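Local structure of 2-oxo-1,2-dihydroquinoline 8-monooxygenase, oxygenase component (Pseudomonas putida, 1Z02) at residues N195-G200 against K343-R348; P186-V191 against M303-P308; D168-F173 against V313-Y318; L70-G75 against V141-G146. The protein uses a Rieske [2Fe-2S] cluster and a mononuclear iron and, as the oxygenase component, probably hydroxylates 2-oxo-1,2-dihydroquinoline at position 8. All blocks are in the same frame, centred on the assembly; numbering follows the deposited sequence.

Contact 1: N195-G200 against K343-R348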
# COMPACT_ATOMS: atom_id res chain seq x y z
N ASN A 195 -10.73 20.36 -40.45
CA ASN A 195 -11.94 20.83 -39.78
C ASN A 195 -12.57 19.81 -38.83
O ASN A 195 -13.69 20.03 -38.36
CB ASN A 195 -12.98 21.28 -40.81
CG ASN A 195 -12.57 22.56 -41.51
OD1 ASN A 195 -13.06 22.86 -42.61
ND2 ASN A 195 -11.69 23.33 -40.88
N ALA A 196 -11.87 18.71 -38.56
CA ALA A 196 -12.40 17.72 -37.63
C ALA A 196 -12.28 18.33 -36.24
O ALA A 196 -11.23 18.85 -35.88
CB ALA A 196 -11.58 16.41 -37.70
N VAL A 197 -13.36 18.30 -35.47
CA VAL A 197 -13.33 18.86 -34.12
C VAL A 197 -13.40 17.74 -33.09
O VAL A 197 -14.14 16.78 -33.26
CB VAL A 197 -14.50 19.84 -33.89
CG1 VAL A 197 -14.43 20.40 -32.47
CG2 VAL A 197 -14.44 20.97 -34.91
N VAL A 198 -12.61 17.87 -32.02
CA VAL A 198 -12.59 16.86 -30.97
C VAL A 198 -13.08 17.37 -29.62
O VAL A 198 -12.66 18.43 -29.15
CB VAL A 198 -11.15 16.32 -30.76
CG1 VAL A 198 -11.13 15.35 -29.60
CG2 VAL A 198 -10.64 15.63 -32.01
N HIS A 199 -13.99 16.62 -29.00
CA HIS A 199 -14.51 16.95 -27.68
C HIS A 199 -14.43 15.65 -26.90
O HIS A 199 -14.77 14.59 -27.43
CB HIS A 199 -15.97 17.42 -27.73
CG HIS A 199 -16.15 18.79 -28.31
ND1 HIS A 199 -15.47 19.89 -27.83
CD2 HIS A 199 -16.95 19.23 -29.31
CE1 HIS A 199 -15.84 20.96 -28.53
NE2 HIS A 199 -16.73 20.59 -29.42
N GLY A 200 -13.98 15.72 -25.66
CA GLY A 200 -13.89 14.49 -24.89
C GLY A 200 -13.16 14.62 -23.57
O GLY A 200 -13.02 15.71 -23.01
N LYS A 343 -20.27 25.53 -32.92
CA LYS A 343 -21.07 25.90 -31.76
C LYS A 343 -22.18 24.89 -31.52
O LYS A 343 -22.52 24.60 -30.38
CB LYS A 343 -21.65 27.31 -31.95
CG LYS A 343 -20.59 28.37 -32.08
CD LYS A 343 -21.18 29.77 -32.10
CE LYS A 343 -20.08 30.82 -32.23
NZ LYS A 343 -20.61 32.20 -32.08
N LYS A 344 -22.74 24.35 -32.59
CA LYS A 344 -23.79 23.36 -32.44
C LYS A 344 -23.25 22.07 -31.86
O LYS A 344 -23.86 21.47 -30.98
CB LYS A 344 -24.44 23.06 -33.78
CG LYS A 344 -25.07 24.28 -34.34
CD LYS A 344 -26.24 23.93 -35.20
CE LYS A 344 -27.15 25.13 -35.28
NZ LYS A 344 -28.39 24.80 -36.01
N PHE A 345 -22.08 21.67 -32.36
CA PHE A 345 -21.41 20.46 -31.90
C PHE A 345 -20.98 20.60 -30.44
O PHE A 345 -21.17 19.69 -29.64
CB PHE A 345 -20.20 20.19 -32.81
CG PHE A 345 -19.46 18.92 -32.48
CD1 PHE A 345 -20.14 17.74 -32.15
CD2 PHE A 345 -18.06 18.89 -32.53
CE1 PHE A 345 -19.45 16.56 -31.89
CE2 PHE A 345 -17.37 17.72 -32.28
CZ PHE A 345 -18.06 16.55 -31.95
N GLN A 346 -20.41 21.75 -30.11
CA GLN A 346 -19.95 22.03 -28.74
C GLN A 346 -21.15 21.97 -27.80
O GLN A 346 -21.10 21.37 -26.73
CB GLN A 346 -19.30 23.42 -28.68
CG GLN A 346 -18.87 23.90 -27.29
CD GLN A 346 -17.66 23.15 -26.76
OE1 GLN A 346 -17.78 22.22 -25.96
NE2 GLN A 346 -16.48 23.55 -27.21
N TYR A 347 -22.23 22.62 -28.22
CA TYR A 347 -23.46 22.68 -27.43
C TYR A 347 -24.10 21.31 -27.23
O TYR A 347 -24.51 20.96 -26.13
CB TYR A 347 -24.45 23.63 -28.12
CG TYR A 347 -25.69 23.91 -27.30
CD1 TYR A 347 -25.64 24.72 -26.17
CD2 TYR A 347 -26.92 23.34 -27.65
CE1 TYR A 347 -26.77 24.97 -25.41
CE2 TYR A 347 -28.06 23.58 -26.89
CZ TYR A 347 -27.98 24.39 -25.77
OH TYR A 347 -29.10 24.61 -25.02
N ARG A 348 -24.21 20.53 -28.31
CA ARG A 348 -24.81 19.21 -28.20
C ARG A 348 -23.91 18.26 -27.42
O ARG A 348 -24.39 17.28 -26.84
CB ARG A 348 -25.09 18.64 -29.59
CG ARG A 348 -26.00 17.43 -29.53
CD ARG A 348 -26.51 17.02 -30.89
NE ARG A 348 -27.48 15.94 -30.77
CZ ARG A 348 -28.70 16.07 -30.25
NH1 ARG A 348 -29.50 15.02 -30.18
NH2 ARG A 348 -29.11 17.25 -29.82
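The aromatic part of this interface is the meeting of His199 with Phe345. Their ring centroids lie 4.8 Å apart and their planes are inclined at 50°, too oblique for a stack and too shallow for an edge-to-face pair. His199 comes in by one carbon: its CD2 sits over a face of the phenyl ring, 3.4 Å from Phe345 CE2. The phenyl ring is swung across to the strand because Phe345 holds CG anti to its backbone N (chi1 -177°). Apolar packing continues at the rim of the same ring, where Val197 CB lies 3.9 Å from Phe345 CE2 and Val197 CG1 meets the edge in the ring plane. Strand 196-206 is an outermost strand of the seven-stranded antiparallel sheet, and residues 343-348 of helix 339-359 run nearly parallel to 196-200, the two short axes 9.8 Å apart, an arrangement consistent with the helix-grip, Bet v 1-like fold of this family. Polar groups contribute only van der Waals contacts across the interface: the carbonyl oxygen of Val197 approaches the phenyl edge, 3.5 Å from Phe345 CE2, and the imidazole lies beside Gln346, with His199 NE2 3.6 Å from Gln346 CA. Replacing His199 by an alanine is likely to take the imidazole carbon from that phenyl face and to leave the Tyr349 ring without its near-parallel neighbour. Further along the helix, Tyr353 also packs against Phe345.

Contact 2: P186-V191 against M303-P308; sequences PSSPSV and MVENWP
Ser188 and Glu305 are both turned with the first side-chain heavy atom beyond CB beside their own backbone N (chi1 -66° and -56°), which lays the serine hydroxyl against the aliphatic base of the glutamate. The contact joins the loop that leads into strand 196-206 to the end region of strand 301-305, part of the antiparallel sheet of the Bet v 1-like catalytic domain. Ser188 OG lies 3.2 Å from Glu305 CB, a packing contact and not a hydrogen bond. Polar links between the segments run instead through three waters. One donates to Pro186 O at 2.6 Å and also to Asn306 OD1. The second is bound to Ser188 OG at 2.6 Å and accepts a longer bond from Asn306 N. A third accepts from Ser188 N, 3.0 Å away, and donates to Glu305 OE2 at 2.8 Å. The strongest polar partners of the two side chains lie outside the segments: Arg293 forms a salt bridge with Glu305 OE1, and Asn306 ND2 reaches His291 O. Trp185 NE1 also bonds to Glu305 OE2. Both ends of the carboxylate and both ends of the amide are thus engaged. The direct approach of the other loop residue is looser, with Pro186 CD 4.0 Å from Asn306 OD1.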
# COMPACT_ATOMS: atom_id res chain seq x y z
N PRO A 186 -23.21 7.30 -42.99
CA PRO A 186 -22.15 8.09 -43.63
C PRO A 186 -20.76 7.87 -43.03
O PRO A 186 -20.61 7.42 -41.89
CB PRO A 186 -22.65 9.52 -43.46
CG PRO A 186 -23.41 9.46 -42.18
CD PRO A 186 -24.18 8.17 -42.31
N SER A 187 -19.74 8.18 -43.83
CA SER A 187 -18.34 8.02 -43.43
C SER A 187 -17.96 8.72 -42.13
O SER A 187 -18.26 9.90 -41.94
CB SER A 187 -17.42 8.51 -44.56
OG SER A 187 -17.54 7.71 -45.72
N SER A 188 -17.28 7.99 -41.25
CA SER A 188 -16.83 8.55 -39.98
C SER A 188 -15.56 9.35 -40.21
O SER A 188 -14.65 8.90 -40.94
CB SER A 188 -16.55 7.45 -38.96
OG SER A 188 -17.73 6.76 -38.59
N PRO A 189 -15.47 10.55 -39.62
CA PRO A 189 -14.29 11.39 -39.79
C PRO A 189 -13.13 10.90 -38.92
O PRO A 189 -13.33 10.15 -37.97
CB PRO A 189 -14.79 12.77 -39.37
CG PRO A 189 -15.78 12.44 -38.29
CD PRO A 189 -16.53 11.27 -38.89
N SER A 190 -11.92 11.34 -39.26
CA SER A 190 -10.71 10.98 -38.53
C SER A 190 -10.22 12.23 -37.81
O SER A 190 -10.61 13.34 -38.18
CB SER A 190 -9.63 10.49 -39.51
OG SER A 190 -8.40 10.25 -38.86
N VAL A 191 -9.39 12.09 -36.78
CA VAL A 191 -8.90 13.28 -36.10
C VAL A 191 -7.87 13.96 -37.02
O VAL A 191 -7.43 15.08 -36.78
CB VAL A 191 -8.24 12.99 -34.71
CG1 VAL A 191 -9.14 12.17 -33.88
CG2 VAL A 191 -6.89 12.40 -34.88
N MET A 303 -12.72 2.39 -32.48
CA MET A 303 -13.46 3.29 -33.34
C MET A 303 -14.89 2.79 -33.38
O MET A 303 -15.13 1.62 -33.69
CB MET A 303 -12.91 3.32 -34.77
CG MET A 303 -13.87 4.02 -35.74
SD MET A 303 -13.16 4.53 -37.34
CE MET A 303 -12.93 2.94 -38.14
N VAL A 304 -15.83 3.67 -33.06
CA VAL A 304 -17.24 3.32 -33.09
C VAL A 304 -17.91 4.25 -34.11
O VAL A 304 -18.31 5.36 -33.77
CB VAL A 304 -17.91 3.54 -31.72
CG1 VAL A 304 -19.25 2.83 -31.70
CG2 VAL A 304 -17.02 3.03 -30.60
N GLU A 305 -18.01 3.77 -35.35
CA GLU A 305 -18.62 4.54 -36.43
C GLU A 305 -20.10 4.80 -36.16
O GLU A 305 -20.78 3.96 -35.57
CB GLU A 305 -18.48 3.78 -37.76
CG GLU A 305 -17.06 3.43 -38.12
CD GLU A 305 -16.96 2.49 -39.30
OE1 GLU A 305 -16.26 1.46 -39.18
OE2 GLU A 305 -17.58 2.79 -40.34
N ASN A 306 -20.57 5.96 -36.59
CA ASN A 306 -21.97 6.34 -36.44
C ASN A 306 -22.47 6.35 -35.00
O ASN A 306 -23.58 5.91 -34.70
CB ASN A 306 -22.85 5.42 -37.29
CG ASN A 306 -24.05 6.13 -37.85
OD1 ASN A 306 -23.92 7.18 -38.49
ND2 ASN A 306 -25.23 5.57 -37.63
N TRP A 307 -21.64 6.88 -34.10
CA TRP A 307 -21.99 6.96 -32.69
C TRP A 307 -21.49 8.29 -32.10
O TRP A 307 -20.35 8.70 -32.34
CB TRP A 307 -21.38 5.78 -31.93
CG TRP A 307 -21.77 5.71 -30.49
CD1 TRP A 307 -21.16 6.34 -29.44
CD2 TRP A 307 -22.86 4.96 -29.93
NE1 TRP A 307 -21.81 6.04 -28.26
CE2 TRP A 307 -22.86 5.19 -28.54
CE3 TRP A 307 -23.84 4.13 -30.48
CZ2 TRP A 307 -23.80 4.62 -27.68
CZ3 TRP A 307 -24.79 3.55 -29.63
CH2 TRP A 307 -24.75 3.80 -28.24
N PRO A 308 -22.35 8.98 -31.33
CA PRO A 308 -23.72 8.59 -30.99
C PRO A 308 -24.77 8.92 -32.07
O PRO A 308 -25.92 8.49 -31.99
CB PRO A 308 -23.98 9.34 -29.69
CG PRO A 308 -23.17 10.56 -29.85
CD PRO A 308 -21.89 10.09 -30.48
O HOH W 1 -21.60 8.33 -39.71
O HOH W 2 -19.38 8.66 -37.80
O HOH W 3 -17.28 5.05 -41.99

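Contact 3: D168-F173 against V313-Y318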
# COMPACT_ATOMS: atom_id res chain seq x y z
N ASP A 168 -0.92 4.18 -36.53
CA ASP A 168 -1.41 3.77 -35.21
C ASP A 168 -2.75 4.42 -34.89
O ASP A 168 -3.10 4.61 -33.71
CB ASP A 168 -0.38 4.12 -34.12
CG ASP A 168 0.81 3.18 -34.11
OD1 ASP A 168 1.73 3.39 -33.30
OD2 ASP A 168 0.82 2.21 -34.90
N LEU A 169 -3.50 4.77 -35.93
CA LEU A 169 -4.81 5.38 -35.79
C LEU A 169 -5.80 4.51 -36.54
O LEU A 169 -5.43 3.84 -37.50
CB LEU A 169 -4.78 6.80 -36.36
CG LEU A 169 -5.04 7.96 -35.39
CD1 LEU A 169 -4.42 7.72 -34.07
CD2 LEU A 169 -4.58 9.25 -35.98
N PRO A 170 -7.08 4.50 -36.12
CA PRO A 170 -8.09 3.68 -36.81
C PRO A 170 -8.16 3.89 -38.32
O PRO A 170 -7.66 4.89 -38.84
CB PRO A 170 -9.39 4.07 -36.11
CG PRO A 170 -8.92 4.39 -34.71
CD PRO A 170 -7.66 5.19 -34.96
N PHE A 171 -8.78 2.93 -39.02
CA PHE A 171 -8.95 2.99 -40.47
C PHE A 171 -9.73 4.24 -40.84
O PHE A 171 -10.68 4.60 -40.15
CB PHE A 171 -9.71 1.76 -40.98
CG PHE A 171 -9.14 0.45 -40.50
CD1 PHE A 171 -9.75 -0.25 -39.46
CD2 PHE A 171 -7.98 -0.07 -41.07
CE1 PHE A 171 -9.22 -1.44 -38.99
CE2 PHE A 171 -7.44 -1.27 -40.60
CZ PHE A 171 -8.06 -1.96 -39.56
N ARG A 172 -9.33 4.91 -41.92
CA ARG A 172 -10.00 6.14 -42.36
C ARG A 172 -11.01 5.92 -43.46
O ARG A 172 -10.83 5.05 -44.31
CB ARG A 172 -8.96 7.16 -42.84
CG ARG A 172 -7.88 7.47 -41.82
CD ARG A 172 -6.85 8.44 -42.36
NE ARG A 172 -7.41 9.77 -42.63
CZ ARG A 172 -6.68 10.84 -42.94
NH1 ARG A 172 -7.28 12.00 -43.17
NH2 ARG A 172 -5.36 10.74 -43.02
N PHE A 173 -12.07 6.73 -43.44
CA PHE A 173 -13.14 6.71 -44.44
C PHE A 173 -13.27 8.14 -44.95
O PHE A 173 -13.00 9.09 -44.20
CB PHE A 173 -14.47 6.26 -43.84
CG PHE A 173 -14.46 4.85 -43.33
CD1 PHE A 173 -14.08 4.56 -42.02
CD2 PHE A 173 -14.80 3.79 -44.17
CE1 PHE A 173 -14.03 3.25 -41.56
CE2 PHE A 173 -14.76 2.48 -43.72
CZ PHE A 173 -14.37 2.21 -42.41
N VAL A 313 -18.32 10.27 -34.57
CA VAL A 313 -17.65 9.00 -34.31
C VAL A 313 -16.95 9.03 -32.95
O VAL A 313 -16.46 10.08 -32.52
CB VAL A 313 -16.60 8.67 -35.41
CG1 VAL A 313 -15.56 9.77 -35.48
CG2 VAL A 313 -15.93 7.34 -35.12
N GLN A 314 -16.93 7.88 -32.26
CA GLN A 314 -16.27 7.80 -30.96
C GLN A 314 -14.99 6.98 -31.01
O GLN A 314 -14.98 5.86 -31.55
CB GLN A 314 -17.20 7.20 -29.90
CG GLN A 314 -16.59 7.21 -28.49
CD GLN A 314 -17.60 6.90 -27.39
OE1 GLN A 314 -18.75 7.32 -27.46
NE2 GLN A 314 -17.17 6.17 -26.37
N TYR A 315 -13.92 7.55 -30.47
CA TYR A 315 -12.62 6.89 -30.43
C TYR A 315 -12.19 6.73 -28.98
O TYR A 315 -12.43 7.61 -28.16
CB TYR A 315 -11.56 7.73 -31.15
CG TYR A 315 -11.75 7.84 -32.64
CD1 TYR A 315 -12.06 9.06 -33.23
CD2 TYR A 315 -11.59 6.73 -33.46
CE1 TYR A 315 -12.21 9.18 -34.61
CE2 TYR A 315 -11.73 6.83 -34.84
CZ TYR A 315 -12.04 8.06 -35.41
OH TYR A 315 -12.19 8.17 -36.77
N GLU A 316 -11.55 5.60 -28.68
CA GLU A 316 -11.07 5.36 -27.33
C GLU A 316 -9.66 4.79 -27.32
O GLU A 316 -9.25 4.07 -28.23
CB GLU A 316 -11.98 4.40 -26.56
CG GLU A 316 -13.43 4.82 -26.49
CD GLU A 316 -14.22 3.98 -25.50
OE1 GLU A 316 -13.87 2.80 -25.31
OE2 GLU A 316 -15.19 4.51 -24.92
N TRP A 317 -8.92 5.13 -26.27
CA TRP A 317 -7.57 4.65 -26.06
C TRP A 317 -7.56 4.16 -24.61
O TRP A 317 -8.36 4.62 -23.80
CB TRP A 317 -6.56 5.79 -26.20
CG TRP A 317 -6.23 6.17 -27.61
CD1 TRP A 317 -5.21 5.69 -28.37
CD2 TRP A 317 -6.92 7.13 -28.43
NE1 TRP A 317 -5.21 6.29 -29.61
CE2 TRP A 317 -6.25 7.18 -29.67
CE3 TRP A 317 -8.03 7.96 -28.23
CZ2 TRP A 317 -6.65 8.02 -30.72
CZ3 TRP A 317 -8.44 8.80 -29.27
CH2 TRP A 317 -7.75 8.83 -30.50
N TYR A 318 -6.68 3.21 -24.32
CA TYR A 318 -6.54 2.64 -22.98
C TYR A 318 -5.02 2.63 -22.81
O TYR A 318 -4.37 1.59 -22.84
CB TYR A 318 -7.12 1.22 -22.97
CG TYR A 318 -8.44 1.12 -23.73
CD1 TYR A 318 -8.45 0.95 -25.11
CD2 TYR A 318 -9.67 1.27 -23.09
CE1 TYR A 318 -9.64 0.94 -25.83
CE2 TYR A 318 -10.87 1.26 -23.81
CZ TYR A 318 -10.85 1.09 -25.18
OH TYR A 318 -12.02 1.09 -25.90
O HOH W 4 -2.79 5.80 -31.09
O HOH W 5 -11.13 6.97 -38.86
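Pro170 crosses the Tyr315 ring at a slant, its CG 3.7 Å from Tyr315 CE2 and its CB 3.8 Å from the same atom, so the pyrrolidine meets the ring neither squarely over a face nor at its edge. Val313 CG2 lies over one face of this phenol, offset toward the rim. Leu169 approaches Trp317 differently: its CD1 comes near the plane of the indole, at the edge, 4.0 Å from Trp317 CZ2. Both aromatic groups have CG beside the backbone N (chi1 -68° for Tyr315, -78° for Trp317) and project from strand 313-320, an interior strand of the seven-stranded antiparallel sheet of the catalytic domain; the loop 168-173 packs against that side of the sheet. The indole N-H and the phenol hydroxyl are both met by water. A water lying in the indole plane accepts from Trp317 NE1 at 2.9 Å and donates to Asp168 O. Another donates to Tyr315 OH at 2.6 Å and to Phe171 O, while the phenol hydroxyl is also hydrogen-bonded to Pro189 O, its strongest polar partner, in the loop that leads into strand 196-206.

Contact 4: L70-G75 against V141-G146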
# COMPACT_ATOMS: atom_id res chain seq x y z
N LEU A 70 6.37 17.36 -21.35
CA LEU A 70 6.09 18.12 -22.57
C LEU A 70 6.08 19.62 -22.31
O LEU A 70 5.72 20.08 -21.23
CB LEU A 70 4.73 17.72 -23.16
CG LEU A 70 4.44 16.26 -23.55
CD1 LEU A 70 4.02 15.47 -22.33
CD2 LEU A 70 3.34 16.24 -24.58
N ARG A 71 6.49 20.37 -23.33
CA ARG A 71 6.50 21.82 -23.25
C ARG A 71 6.17 22.42 -24.61
O ARG A 71 6.62 21.91 -25.63
CB ARG A 71 7.88 22.35 -22.82
CG ARG A 71 7.91 23.88 -22.72
CD ARG A 71 9.32 24.44 -22.60
NE ARG A 71 9.29 25.90 -22.51
CZ ARG A 71 10.33 26.69 -22.73
NH1 ARG A 71 10.21 28.01 -22.62
NH2 ARG A 71 11.51 26.18 -23.07
N ARG A 72 5.36 23.47 -24.62
CA ARG A 72 5.01 24.12 -25.88
C ARG A 72 5.81 25.41 -25.99
O ARG A 72 5.75 26.26 -25.11
CB ARG A 72 3.52 24.45 -25.95
CG ARG A 72 3.12 25.10 -27.28
CD ARG A 72 1.70 25.65 -27.24
NE ARG A 72 0.68 24.62 -27.00
CZ ARG A 72 0.28 23.73 -27.90
NH1 ARG A 72 -0.64 22.83 -27.58
NH2 ARG A 72 0.80 23.72 -29.12
N VAL A 73 6.57 25.54 -27.07
CA VAL A 73 7.36 26.74 -27.30
C VAL A 73 7.13 27.24 -28.72
O VAL A 73 7.34 26.51 -29.68
CB VAL A 73 8.86 26.48 -27.11
CG1 VAL A 73 9.63 27.78 -27.26
CG2 VAL A 73 9.10 25.91 -25.74
N ASN A 74 6.71 28.50 -28.84
CA ASN A 74 6.42 29.10 -30.14
C ASN A 74 5.37 28.27 -30.87
O ASN A 74 5.48 28.05 -32.07
CB ASN A 74 7.69 29.19 -30.99
CG ASN A 74 8.75 30.08 -30.37
OD1 ASN A 74 8.46 31.16 -29.85
ND2 ASN A 74 10.00 29.63 -30.42
N GLY A 75 4.37 27.81 -30.13
CA GLY A 75 3.32 27.03 -30.75
C GLY A 75 3.62 25.56 -30.94
O GLY A 75 2.70 24.76 -31.11
N VAL A 141 6.50 14.12 -31.50
CA VAL A 141 5.18 14.63 -31.21
C VAL A 141 4.44 14.99 -32.48
O VAL A 141 5.01 15.54 -33.42
CB VAL A 141 5.24 15.91 -30.35
CG1 VAL A 141 3.85 16.49 -30.16
CG2 VAL A 141 5.86 15.59 -28.99
N HIS A 142 3.15 14.68 -32.49
CA HIS A 142 2.30 15.00 -33.62
C HIS A 142 0.98 15.53 -33.06
O HIS A 142 0.12 14.77 -32.61
CB HIS A 142 2.06 13.77 -34.49
CG HIS A 142 1.29 14.08 -35.74
ND1 HIS A 142 1.39 13.32 -36.88
CD2 HIS A 142 0.39 15.05 -36.02
CE1 HIS A 142 0.59 13.82 -37.81
NE2 HIS A 142 -0.02 14.86 -37.32
N GLU A 143 0.82 16.85 -33.10
CA GLU A 143 -0.38 17.51 -32.60
C GLU A 143 -1.32 17.81 -33.77
O GLU A 143 -0.89 18.32 -34.81
CB GLU A 143 -0.00 18.81 -31.89
CG GLU A 143 -1.18 19.54 -31.24
CD GLU A 143 -0.75 20.78 -30.51
OE1 GLU A 143 -1.54 21.33 -29.72
OE2 GLU A 143 0.40 21.21 -30.71
N VAL A 144 -2.60 17.50 -33.60
CA VAL A 144 -3.58 17.72 -34.65
C VAL A 144 -5.00 17.83 -34.10
O VAL A 144 -5.43 17.01 -33.28
CB VAL A 144 -3.52 16.58 -35.70
CG1 VAL A 144 -3.95 15.26 -35.06
CG2 VAL A 144 -4.42 16.90 -36.88
N ASN A 145 -5.72 18.86 -34.55
CA ASN A 145 -7.10 19.12 -34.15
C ASN A 145 -7.44 18.94 -32.67
O ASN A 145 -8.40 18.23 -32.32
CB ASN A 145 -8.06 18.29 -35.02
CG ASN A 145 -8.02 18.70 -36.48
OD1 ASN A 145 -7.99 19.89 -36.79
ND2 ASN A 145 -8.02 17.72 -37.38
N GLY A 146 -6.66 19.59 -31.81
CA GLY A 146 -6.90 19.51 -30.38
C GLY A 146 -6.29 18.33 -29.65
O GLY A 146 -6.44 18.22 -28.42
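In the Rieske part of the protein two three-stranded antiparallel sheets, one containing strand 66-73 and the other strand 141-144, are joined by a bidentate salt bridge between Arg72 and Glu143. The guanidinium grips the carboxylate end-on, with one nitrogen to each oxygen. Arg72 NH1 gives a 2.8 Å bond to Glu143 OE1 that is close to straight (165°), and Arg72 NH2 gives a 3.0 Å bond to the syn lone pair of Glu143 OE2. The two flat groups are twisted 34° against each other, so the pairing is not fully coplanar. Glu143 reaches across with an extended chain, whereas the arginine bends at chi3 (-61°), bringing the tip of its chain near its own hairpin turn. That turn, Asn74-Gly75, links strand 66-73 to strand 76-81 in a tight beta-hairpin, with backbone angles of the type I' class; Asn145-Gly146 makes a similar turn after strand 141-144. Arg72 NH2 makes a second bond, 2.9 Å to Gly75 O, arriving from above the carbonyl plane, and thus joins the turn to the carboxylate. Outside the segments, Arg72 NE donates to Leu53 O and Thr50 OG1 bonds to Glu143 OE1, which helps to fix the rotation of both groups. A leucine in place of Arg72 would probably leave the Glu143 carboxylate without its cationic mate and Gly75 O and Leu53 O without this donor. Val77 and Ile148, from the two sheets, each pack against both Arg72 and Glu143.

Overall arrangement
From the N terminus, contact 4 comes first, joining two sheets of the Rieske part and closing its loop at 141-146 before any other contact opens. The chain then lays down 168-173, 186-191 and 195-200 in turn, opening contacts 3, 2 and 1. Residues 303-308 close contact 2, then 313-318 close contact 3 around it, and helix residues 343-348 close contact 1 last, so contact 1 crosses both. These three tie the loop after strand 147-152 and helix 339-359 to the seven-stranded sheet. Contacts 2 and 3 use strands 301-305 and 313-320, neighbours in that sheet. The Asn145 turn of contact 4 touches contacts 1 and 2, connecting the Rieske part to the catalytic domain.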